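Local coordinates for UDP-N-acetylglucosamine 4,6-dehydratase (Vibrio fischeri, PDB 3PVZ), which binds NAD and probably acts as a lyase that removes water from UDP-N-acetylglucosamine, at residues P60-V65 with G111-V116; K147-S152 with K158-V163. All blocks are in the same frame, centred on the assembly; numbering follows the deposited sequence. Where two conformers were deposited one is given.

Both interactions belong to the large sheet of the Rossmann-type domain and lie on the same side of the chain's centre, their own centres about 12 Å apart. Interaction 1 joins strand 62-66 to the loop leading into strand 115-118, with strand 37-41 between the two strands; interaction 2 packs helix 131-154 on strand 159-163, the neighbour of 115-118. The two meet directly: Asp-114 O lies 2.8 Å from Lys-158 N and Val-116 O lies 2.9 Å from Phe-161 N, both probable hydrogen bonds, while Val-116 CG2 packs on Ser-152 OG at 3.5 Å. Interaction 2 reaches NAD through Val-163, whereas in interaction 1 the side chain of His-64 stays about 12 Å from the cofactor.

Interaction 1: residues P60-V65 with G111-V116; sequences PQKLHV and GQYDYV. With NA (sodium ion), chain H.
Two hydrogen bonds join Lys-62 and His-64 to Gln-112 and Tyr-113. Lys-62 NZ donates to Gln-112 O at 2.9 Å, rising 24° from the carbonyl plane; the same ammonium forms a salt bridge with Asp-110, so one carbonyl and one carboxylate hold it. The second bond links His-64 ND1 and Tyr-113 OH at 2.7 Å, with the hydroxyl at the edge of the imidazole, near its plane.

The same side chains also meet through their rings. With CG anti to the backbone N (chi1 -172°), the extended lysine chain carries NZ across to the loop, where it reaches both Gln-112 O and the phenol. NZ stands 4.3 Å from the Tyr-113 ring centroid, an off-centre cation-pi contact, and Lys-62 CE lies over the rim of one face of the His-64 ring. The imidazole and phenol planes meet obliquely, at 74°.

Metal binding occupies the far end of Gln-112. Its chain bends at chi2 and leads away from 60-65, placing OE1 2.2 Å from a sodium ion that two waters also bind; NE2 donates to one of these waters at 2.8 Å.

The loop before strand 115-118 makes the contact, reaching strand 62-66 across the intervening strand 37-41: Tyr-113 touches Leu-39, and the backbones of Lys-62 and His-64 bond to Phe-38. On the other flank His-64 meets Phe-94 of strand 90-94.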
ATOM      1  N   PRO A  60      26.509   1.651  -0.134  1.00 27.52           N
ATOM      2  CA  PRO A  60      26.336   2.473  -1.313  1.00 26.01           C
ATOM      3  C   PRO A  60      26.607   3.972  -1.065  1.00 26.02           C
ATOM      4  O   PRO A  60      26.381   4.462   0.054  1.00 22.42           O
ATOM      5  CB  PRO A  60      24.868   2.351  -1.603  1.00 26.18           C
ATOM      6  CG  PRO A  60      24.228   2.175  -0.264  1.00 25.72           C
ATOM      7  CD  PRO A  60      25.214   1.319   0.503  1.00 27.94           C
ATOM      8  N   GLN A  61      26.962   4.708  -2.130  1.00 24.60           N
ATOM      9  CA  GLN A  61      27.297   6.127  -1.985  1.00 26.31           C
ATOM     10  C   GLN A  61      26.021   6.877  -1.663  1.00 25.86           C
ATOM     11  O   GLN A  61      25.977   7.801  -0.851  1.00 27.93           O
ATOM     12  CB  GLN A  61      27.911   6.638  -3.268  1.00 27.92           C
ATOM     13  CG  GLN A  61      29.241   7.310  -3.279  1.00 28.77           C
ATOM     14  CD  GLN A  61      29.550   7.728  -4.741  1.00 28.28           C
ATOM     15  OE1 GLN A  61      28.662   8.112  -5.380  1.00 33.67           O
ATOM     16  NE2 GLN A  61      30.761   7.591  -5.234  1.00 21.42           N
ATOM     17  N   LYS A  62      24.949   6.443  -2.299  1.00 26.91           N
ATOM     18  CA  LYS A  62      23.652   7.115  -2.285  1.00 25.20           C
ATOM     19  C   LYS A  62      22.592   6.035  -2.513  1.00 24.25           C
ATOM     20  O   LYS A  62      22.722   5.225  -3.436  1.00 20.73           O
ATOM     21  CB  LYS A  62      23.569   8.200  -3.365  1.00 26.12           C
ATOM     22  CG  LYS A  62      22.306   9.047  -3.257  1.00 25.62           C
ATOM     23  CD  LYS A  62      22.250  10.120  -4.287  1.00 28.42           C
ATOM     24  CE  LYS A  62      21.005  11.023  -4.125  1.00 26.49           C
ATOM     25  NZ  LYS A  62      20.931  11.921  -5.327  1.00 25.37           N
ATOM     26  N   LEU A  63      21.590   6.018  -1.615  1.00 23.38           N
ATOM     27  CA  LEU A  63      20.457   5.164  -1.704  1.00 24.15           C
ATOM     28  C   LEU A  63      19.185   5.832  -1.212  1.00 23.46           C
ATOM     29  O   LEU A  63      18.995   6.096  -0.019  1.00 23.26           O
ATOM     30  CB  LEU A  63      20.755   3.844  -1.001  1.00 25.56           C
ATOM     31  CG  LEU A  63      19.573   2.888  -0.748  1.00 29.28           C
ATOM     32  CD1 LEU A  63      19.031   2.505  -2.106  1.00 22.92           C
ATOM     33  CD2 LEU A  63      19.911   1.646   0.109  1.00 23.76           C
ATOM     34  N   HIS A  64      18.304   6.112  -2.157  1.00 23.41           N
ATOM     35  CA  HIS A  64      17.040   6.766  -1.890  1.00 23.70           C
ATOM     36  C   HIS A  64      15.917   5.802  -2.178  1.00 24.06           C
ATOM     37  O   HIS A  64      15.897   5.187  -3.233  1.00 22.91           O
ATOM     38  CB  HIS A  64      16.861   8.008  -2.727  1.00 24.56           C
ATOM     39  CG  HIS A  64      17.666   9.177  -2.270  1.00 24.34           C
ATOM     40  ND1 HIS A  64      17.503  10.440  -2.805  1.00 21.65           N
ATOM     41  CD2 HIS A  64      18.634   9.285  -1.328  1.00 24.96           C
ATOM     42  CE1 HIS A  64      18.335  11.285  -2.202  1.00 22.89           C
ATOM     43  NE2 HIS A  64      19.047  10.594  -1.312  1.00 26.87           N
ATOM     44  N   VAL A  65      15.027   5.619  -1.175  1.00 24.46           N
ATOM     45  CA  VAL A  65      13.901   4.702  -1.273  1.00 25.65           C
ATOM     46  C   VAL A  65      12.587   5.488  -1.352  1.00 25.50           C
ATOM     47  O   VAL A  65      12.358   6.386  -0.565  1.00 27.20           O
ATOM     48  CB  VAL A  65      13.862   3.759  -0.036  1.00 26.94           C
ATOM     49  CG1 VAL A  65      12.907   2.622  -0.264  1.00 27.74           C
ATOM     50  CG2 VAL A  65      15.299   3.237   0.280  1.00 28.60           C
ATOM     51  N   GLY A 111      17.130  14.065  -8.495  1.00 24.58           N
ATOM     52  CA  GLY A 111      17.143  13.120  -9.626  1.00 25.63           C
ATOM     53  C   GLY A 111      18.474  12.535 -10.101  1.00 25.05           C
ATOM     54  O   GLY A 111      18.549  11.829 -11.065  1.00 24.93           O
ATOM     55  N   GLN A 112      19.537  12.813  -9.400  1.00 26.23           N
ATOM     56  CA  GLN A 112      20.880  12.402  -9.790  1.00 25.94           C
ATOM     57  C   GLN A 112      21.191  11.034  -9.233  1.00 26.69           C
ATOM     58  O   GLN A 112      21.534  10.929  -8.024  1.00 25.79           O
ATOM     59  CB  GLN A 112      21.842  13.436  -9.177  1.00 27.25           C
ATOM     60  CG  GLN A 112      21.830  14.749  -9.902  1.00 26.58           C
ATOM     61  CD  GLN A 112      22.525  14.631 -11.238  1.00 28.36           C
ATOM     62  OE1 GLN A 112      23.733  14.350 -11.318  1.00 30.51           O
ATOM     63  NE2 GLN A 112      21.787  14.803 -12.271  1.00 22.09           N
ATOM     64  N   TYR A 113      21.035  10.008 -10.083  1.00 25.56           N
ATOM     65  CA  TYR A 113      21.215   8.597  -9.709  1.00 26.21           C
ATOM     66  C   TYR A 113      21.957   7.887 -10.825  1.00 25.86           C
ATOM     67  O   TYR A 113      21.909   8.319 -11.945  1.00 25.55           O
ATOM     68  CB  TYR A 113      19.901   7.877  -9.461  1.00 24.62           C
ATOM     69  CG  TYR A 113      19.094   8.535  -8.392  1.00 23.97           C
ATOM     70  CD1 TYR A 113      19.345   8.302  -7.056  1.00 21.14           C
ATOM     71  CD2 TYR A 113      18.046   9.356  -8.700  1.00 23.81           C
ATOM     72  CE1 TYR A 113      18.599   8.933  -6.078  1.00 23.93           C
ATOM     73  CE2 TYR A 113      17.291   9.977  -7.714  1.00 22.48           C
ATOM     74  CZ  TYR A 113      17.566   9.759  -6.414  1.00 23.66           C
ATOM     75  OH  TYR A 113      16.787  10.408  -5.445  1.00 24.08           O
ATOM     76  N   ASP A 114      22.680   6.818 -10.503  1.00 25.73           N
ATOM     77  CA  ASP A 114      23.342   6.017 -11.533  1.00 26.36           C
ATOM     78  C   ASP A 114      22.412   4.870 -11.929  1.00 26.37           C
ATOM     79  O   ASP A 114      22.273   4.562 -13.131  1.00 24.98           O
ATOM     80  CB  ASP A 114      24.675   5.506 -11.033  1.00 26.34           C
ATOM     81  CG  ASP A 114      25.614   6.630 -10.673  1.00 29.85           C
ATOM     82  OD1 ASP A 114      25.957   7.377 -11.620  1.00 22.06           O
ATOM     83  OD2 ASP A 114      25.992   6.775  -9.453  1.00 19.57           O
ATOM     84  N   TYR A 115      21.705   4.328 -10.929  1.00 24.04           N
ATOM     85  CA  TYR A 115      20.879   3.165 -11.116  1.00 24.82           C
ATOM     86  C   TYR A 115      19.517   3.442 -10.502  1.00 25.72           C
ATOM     87  O   TYR A 115      19.402   3.850  -9.329  1.00 24.50           O
ATOM     88  CB  TYR A 115      21.481   1.937 -10.450  1.00 25.16           C
ATOM     89  CG  TYR A 115      22.830   1.440 -10.982  1.00 25.37           C
ATOM     90  CD1 TYR A 115      22.887   0.606 -12.071  1.00 24.90           C
ATOM     91  CD2 TYR A 115      24.031   1.743 -10.314  1.00 22.11           C
ATOM     92  CE1 TYR A 115      24.100   0.143 -12.563  1.00 29.17           C
ATOM     93  CE2 TYR A 115      25.204   1.302 -10.769  1.00 24.73           C
ATOM     94  CZ  TYR A 115      25.249   0.496 -11.908  1.00 30.82           C
ATOM     95  OH  TYR A 115      26.434   0.054 -12.408  1.00 32.84           O
ATOM     96  N   VAL A 116      18.482   3.243 -11.312  1.00 27.30           N
ATOM     97  CA  VAL A 116      17.105   3.460 -10.878  1.00 27.87           C
ATOM     98  C   VAL A 116      16.381   2.112 -10.978  1.00 28.83           C
ATOM     99  O   VAL A 116      16.403   1.504 -12.019  1.00 28.69           O
ATOM    100  CB  VAL A 116      16.418   4.549 -11.711  1.00 28.82           C
ATOM    101  CG1 VAL A 116      14.949   4.709 -11.248  1.00 28.02           C
ATOM    102  CG2 VAL A 116      17.222   5.884 -11.592  1.00 24.88           C
TER
HETATM  103 NA    NA H 606      25.338  14.226 -12.892  1.00 42.32          NA
HETATM  104  O   HOH W   1      23.668  14.444 -14.377  1.00 25.52           O
HETATM  105  O   HOH W   2      24.838  11.960 -13.339  1.00 24.40           O

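Interaction 2: residues K147-S152 with K158-V163; sequences KTIQQS and KKYFCV. With NAD (nicotinamide-adenine-dinucleotide), chain E.
A helix-to-strand connection of the Rossmann-type fold is packed here, the last turns of helix 131-154 lying against strand 159-163, with Tyr-160 filling the interface. The phenol carries its contact on one face and along its edge. Ile-149 CG1 sits over the ring centre, 3.3 Å from the centroid and 8° off the ring normal, a nearly vertical CH-pi contact. With CG1 anti to the carbonyl carbon (chi1 -60°), the isoleucine crosses the phenol at about a right angle, and CD1 carries on over the CE1 side at 3.9 Å.

Polar atoms take the edge. Tyr-160 OH donates to Thr-148 OG1 at 2.9 Å and is also hydrogen-bonded to Asn-118 ND2. The threonine hydroxyl in turn bonds back to the helix, with Asn-144 O as its main acceptor. Ser-152 OG lies in the ring plane, 3.8 Å from Tyr-160 CD2, without a hydrogen bond to the tyrosine. It turns instead to Thr-148 O at 2.7 Å, the carbonyl that also receives Ser-152 N; hydroxyl and amide arrive from opposite faces of the carbonyl plane, so Thr-148 O is held by two donors, and the OG bond is what sets the rotation of the serine hydroxyl.

The short axes approach to 9.3 Å at 162°, nearly antiparallel. This is the return half of a beta-alpha-beta crossover: helix 131-154 follows strand 115-118, and strand 159-163 then pairs parallel beside that strand. Leu-186 of helix 174-189 packs on Ile-149, while Thr-148 touches Ile-98, a residue that binds NAD. At the far end of 158-163 the chain enters the cofactor pocket, which Val-163 lines beside the nicotinamide ribose of NAD.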
ATOM      1  N   LYS A 147       7.336   7.427 -17.491  1.00 30.26           N
ATOM      2  CA  LYS A 147       7.793   8.720 -16.983  1.00 29.56           C
ATOM      3  C   LYS A 147       9.103   8.638 -16.180  1.00 29.17           C
ATOM      4  O   LYS A 147       9.985   9.453 -16.364  1.00 30.27           O
ATOM      5  CB  LYS A 147       6.699   9.410 -16.132  1.00 30.12           C
ATOM      6  CG  LYS A 147       7.157  10.792 -15.553  1.00 29.79           C
ATOM      7  CD  LYS A 147       6.173  11.352 -14.568  1.00 29.01           C
ATOM      8  CE  LYS A 147       6.239  10.623 -13.211  1.00 25.20           C
ATOM      9  NZ  LYS A 147       5.254  11.325 -12.271  1.00 24.61           N
ATOM     10  N   THR A 148       9.220   7.697 -15.256  1.00 28.97           N
ATOM     11  CA  THR A 148      10.419   7.614 -14.399  1.00 27.65           C
ATOM     12  C   THR A 148      11.631   7.169 -15.270  1.00 27.95           C
ATOM     13  O   THR A 148      12.758   7.527 -15.028  1.00 28.35           O
ATOM     14  CB  THR A 148      10.222   6.654 -13.262  1.00 26.95           C
ATOM     15  OG1 THR A 148       9.785   5.391 -13.785  1.00 26.69           O
ATOM     16  CG2 THR A 148       9.163   7.188 -12.153  1.00 27.01           C
ATOM     17  N   ILE A 149      11.398   6.375 -16.284  1.00 28.91           N
ATOM     18  CA  ILE A 149      12.475   6.130 -17.260  1.00 29.23           C
ATOM     19  C   ILE A 149      12.923   7.446 -17.962  1.00 29.06           C
ATOM     20  O   ILE A 149      14.134   7.729 -18.054  1.00 29.48           O
ATOM     21  CB  ILE A 149      12.110   5.075 -18.331  1.00 29.30           C
ATOM     22  CG1 ILE A 149      11.804   3.727 -17.659  1.00 29.46           C
ATOM     23  CG2 ILE A 149      13.305   4.858 -19.290  1.00 26.37           C
ATOM     24  CD1 ILE A 149      11.143   2.732 -18.586  1.00 27.17           C
ATOM     25  N   GLN A 150      11.970   8.250 -18.417  1.00 28.88           N
ATOM     26  CA  GLN A 150      12.299   9.528 -19.083  1.00 28.95           C
ATOM     27  C   GLN A 150      13.053  10.459 -18.130  1.00 28.88           C
ATOM     28  O   GLN A 150      14.061  11.068 -18.501  1.00 27.06           O
ATOM     29  CB  GLN A 150      11.036  10.218 -19.664  1.00 30.39           C
ATOM     30  CG  GLN A 150      11.368  11.499 -20.418  1.00 28.45           C
ATOM     31  CD  GLN A 150      12.099  11.193 -21.740  1.00 32.08           C
ATOM     32  OE1 GLN A 150      11.642  10.376 -22.480  1.00 33.51           O
ATOM     33  NE2 GLN A 150      13.245  11.814 -21.985  1.00 30.72           N
ATOM     34  N   GLN A 151      12.640  10.481 -16.840  1.00 28.98           N
ATOM     35  CA  GLN A 151      13.310  11.295 -15.872  1.00 26.99           C
ATOM     36  C   GLN A 151      14.724  10.757 -15.618  1.00 27.65           C
ATOM     37  O   GLN A 151      15.643  11.511 -15.297  1.00 27.18           O
ATOM     38  CB  GLN A 151      12.499  11.333 -14.580  1.00 27.81           C
ATOM     39  CG  GLN A 151      11.157  11.953 -14.746  1.00 28.15           C
ATOM     40  CD  GLN A 151      10.335  11.834 -13.500  1.00 27.68           C
ATOM     41  OE1 GLN A 151      10.425  10.846 -12.770  1.00 30.69           O
ATOM     42  NE2 GLN A 151       9.517  12.819 -13.257  1.00 24.52           N
ATOM     43  N   SER A 152      14.898   9.455 -15.720  1.00 27.50           N
ATOM     44  CA  SER A 152      16.215   8.867 -15.579  1.00 28.60           C
ATOM     45  C   SER A 152      17.144   9.213 -16.787  1.00 29.36           C
ATOM     46  O   SER A 152      18.336   9.522 -16.577  1.00 30.59           O
ATOM     47  CB  SER A 152      16.080   7.353 -15.426  1.00 28.42           C
ATOM     48  OG  SER A 152      15.340   7.012 -14.256  1.00 29.21           O
ATOM     49  N   LYS A 158      22.597   5.635 -15.749  1.00 29.54           N
ATOM     50  CA  LYS A 158      23.181   4.719 -16.683  1.00 31.07           C
ATOM     51  C   LYS A 158      22.348   3.473 -16.910  1.00 29.98           C
ATOM     52  O   LYS A 158      22.536   2.813 -17.939  1.00 27.21           O
ATOM     53  CB  LYS A 158      24.607   4.367 -16.331  1.00 32.00           C
ATOM     54  CG  LYS A 158      24.799   3.653 -15.080  1.00 34.70           C
ATOM     55  CD  LYS A 158      26.292   3.084 -15.052  1.00 38.70           C
ATOM     56  CE  LYS A 158      26.967   3.347 -13.722  1.00 39.90           C
ATOM     57  NZ  LYS A 158      28.047   2.345 -13.252  1.00 41.76           N
ATOM     58  N   LYS A 159      21.400   3.216 -15.994  1.00 28.76           N
ATOM     59  CA  LYS A 159      20.670   1.962 -15.988  1.00 29.00           C
ATOM     60  C   LYS A 159      19.350   2.074 -15.254  1.00 28.45           C
ATOM     61  O   LYS A 159      19.257   2.621 -14.155  1.00 26.67           O
ATOM     62  CB  LYS A 159      21.538   0.840 -15.384  1.00 30.32           C
ATOM     63  CG  LYS A 159      20.889  -0.533 -15.334  1.00 29.73           C
ATOM     64  CD  LYS A 159      21.041  -1.177 -16.741  1.00 36.94           C
ATOM     65  CE  LYS A 159      20.555  -2.579 -16.778  1.00 37.61           C
ATOM     66  NZ  LYS A 159      21.455  -3.481 -15.989  1.00 37.75           N
ATOM     67  N   TYR A 160      18.319   1.557 -15.904  1.00 28.33           N
ATOM     68  CA  TYR A 160      17.014   1.442 -15.298  1.00 28.76           C
ATOM     69  C   TYR A 160      16.677  -0.052 -15.232  1.00 28.89           C
ATOM     70  O   TYR A 160      16.972  -0.791 -16.125  1.00 28.49           O
ATOM     71  CB  TYR A 160      15.980   2.204 -16.163  1.00 27.27           C
ATOM     72  CG  TYR A 160      14.597   2.328 -15.563  1.00 29.94           C
ATOM     73  CD1 TYR A 160      13.672   1.308 -15.680  1.00 31.39           C
ATOM     74  CD2 TYR A 160      14.199   3.481 -14.885  1.00 28.16           C
ATOM     75  CE1 TYR A 160      12.394   1.431 -15.141  1.00 29.97           C
ATOM     76  CE2 TYR A 160      12.941   3.600 -14.345  1.00 29.00           C
ATOM     77  CZ  TYR A 160      12.026   2.575 -14.489  1.00 32.28           C
ATOM     78  OH  TYR A 160      10.751   2.691 -13.949  1.00 35.08           O
ATOM     79  N   PHE A 161      16.123  -0.474 -14.116  1.00 30.04           N
ATOM     80  CA  PHE A 161      15.788  -1.845 -13.868  1.00 29.64           C
ATOM     81  C   PHE A 161      14.339  -1.884 -13.463  1.00 30.96           C
ATOM     82  O   PHE A 161      13.871  -1.079 -12.624  1.00 28.16           O
ATOM     83  CB  PHE A 161      16.647  -2.441 -12.737  1.00 28.69           C
ATOM     84  CG  PHE A 161      16.106  -3.724 -12.223  1.00 29.65           C
ATOM     85  CD1 PHE A 161      16.348  -4.930 -12.905  1.00 31.42           C
ATOM     86  CD2 PHE A 161      15.243  -3.745 -11.143  1.00 33.45           C
ATOM     87  CE1 PHE A 161      15.771  -6.103 -12.502  1.00 31.07           C
ATOM     88  CE2 PHE A 161      14.690  -4.941 -10.713  1.00 34.10           C
ATOM     89  CZ  PHE A 161      14.961  -6.125 -11.408  1.00 32.30           C
ATOM     90  N   CYS A 162      13.628  -2.866 -14.010  1.00 32.94           N
ATOM     91  CA  CYS A 162      12.286  -3.103 -13.543  1.00 35.41           C
ATOM     92  C   CYS A 162      11.892  -4.552 -13.820  1.00 36.12           C
ATOM     93  O   CYS A 162      12.678  -5.302 -14.334  1.00 36.59           O
ATOM     94  CB  CYS A 162      11.316  -2.122 -14.203  1.00 35.91           C
ATOM     95  SG  CYS A 162      11.279  -2.285 -15.943  1.00 38.32           S
ATOM     96  N   VAL A 163      10.669  -4.929 -13.488  1.00 36.83           N
ATOM     97  CA  VAL A 163      10.254  -6.325 -13.549  0.50 37.93           C
ATOM     98  C   VAL A 163       9.670  -6.660 -14.904  1.00 39.36           C
ATOM     99  O   VAL A 163       9.074  -5.803 -15.546  1.00 39.41           O
ATOM    100  CB  VAL A 163       9.173  -6.642 -12.530  0.50 37.89           C
ATOM    101  CG1 VAL A 163       9.581  -6.128 -11.167  0.50 35.82           C
ATOM    102  CG2 VAL A 163       7.825  -6.047 -12.998  0.50 38.76           C
TER
HETATM  103  PA  NAD E 501       4.379  -5.418  -3.492  1.00 31.58           P
HETATM  104  O1A NAD E 501       2.902  -5.198  -3.440  1.00 31.45           O
HETATM  105  O2A NAD E 501       4.865  -5.965  -2.184  1.00 31.09           O
HETATM  106  O5B NAD E 501       5.173  -4.041  -3.499  1.00 31.45           O
HETATM  107  C5B NAD E 501       4.799  -3.103  -4.532  1.00 29.34           C
HETATM  108  C4B NAD E 501       5.233  -1.757  -3.941  1.00 29.28           C
HETATM  109  O4B NAD E 501       4.984  -0.679  -4.818  1.00 26.84           O
HETATM  110  C3B NAD E 501       4.451  -1.475  -2.618  1.00 27.95           C
HETATM  111  O3B NAD E 501       5.331  -1.184  -1.552  1.00 31.61           O
HETATM  112  C2B NAD E 501       3.568  -0.265  -3.004  1.00 27.90           C
HETATM  113  O2B NAD E 501       3.182   0.556  -1.908  1.00 27.07           O
HETATM  114  C1B NAD E 501       4.523   0.388  -4.030  1.00 25.44           C
HETATM  115  N9A NAD E 501       3.802   1.303  -4.902  1.00 27.82           N
HETATM  116  C8A NAD E 501       2.721   1.032  -5.647  1.00 25.60           C
HETATM  117  N7A NAD E 501       2.298   2.090  -6.259  1.00 27.29           N
HETATM  118  C5A NAD E 501       3.188   3.091  -5.979  1.00 28.62           C
HETATM  119  C6A NAD E 501       3.281   4.436  -6.321  1.00 27.31           C
HETATM  120  N6A NAD E 501       2.350   4.927  -7.205  1.00 28.79           N
HETATM  121  N1A NAD E 501       4.270   5.183  -5.840  1.00 25.09           N
HETATM  122  C2A NAD E 501       5.162   4.669  -5.000  1.00 25.50           C
HETATM  123  N3A NAD E 501       5.093   3.414  -4.632  1.00 24.89           N
HETATM  124  C4A NAD E 501       4.143   2.612  -5.094  1.00 25.64           C
HETATM  125  O3  NAD E 501       4.726  -6.333  -4.769  1.00 29.94           O
HETATM  126  PN  NAD E 501       6.088  -7.227  -4.759  1.00 30.80           P
HETATM  127  O1N NAD E 501       5.773  -8.643  -4.310  1.00 31.11           O
HETATM  128  O2N NAD E 501       7.294  -6.698  -4.099  1.00 29.17           O
HETATM  129  O5D NAD E 501       6.262  -7.427  -6.390  1.00 27.75           O
HETATM  130  C5D NAD E 501       6.852  -6.286  -6.994  1.00 26.13           C
HETATM  131  C4D NAD E 501       6.942  -6.513  -8.508  1.00 26.63           C
HETATM  132  O4D NAD E 501       7.407  -7.872  -8.786  1.00 28.13           O
HETATM  133  C3D NAD E 501       5.536  -6.417  -9.139  1.00 28.91           C
HETATM  134  O3D NAD E 501       5.566  -5.984 -10.518  1.00 35.22           O
HETATM  135  C2D NAD E 501       5.075  -7.892  -9.172  1.00 29.77           C
HETATM  136  O2D NAD E 501       4.079  -8.137 -10.175  1.00 34.13           O
HETATM  137  C1D NAD E 501       6.384  -8.602  -9.519  1.00 28.47           C
HETATM  138  N1N NAD E 501       6.360 -10.030  -9.166  1.00 34.87           N
HETATM  139  C2N NAD E 501       6.187 -10.367  -7.882  1.00 36.15           C
HETATM  140  C3N NAD E 501       6.173 -11.690  -7.493  1.00 37.63           C
HETATM  141  C7N NAD E 501       5.956 -12.081  -6.090  1.00 38.80           C
HETATM  142  O7N NAD E 501       5.881 -13.286  -5.863  1.00 39.45           O
HETATM  143  N7N NAD E 501       5.809 -11.190  -5.097  1.00 36.28           N
HETATM  144  C4N NAD E 501       6.344 -12.701  -8.470  1.00 36.74           C
HETATM  145  C5N NAD E 501       6.536 -12.311  -9.785  1.00 36.03           C
HETATM  146  C6N NAD E 501       6.529 -10.955 -10.115  1.00 36.84           C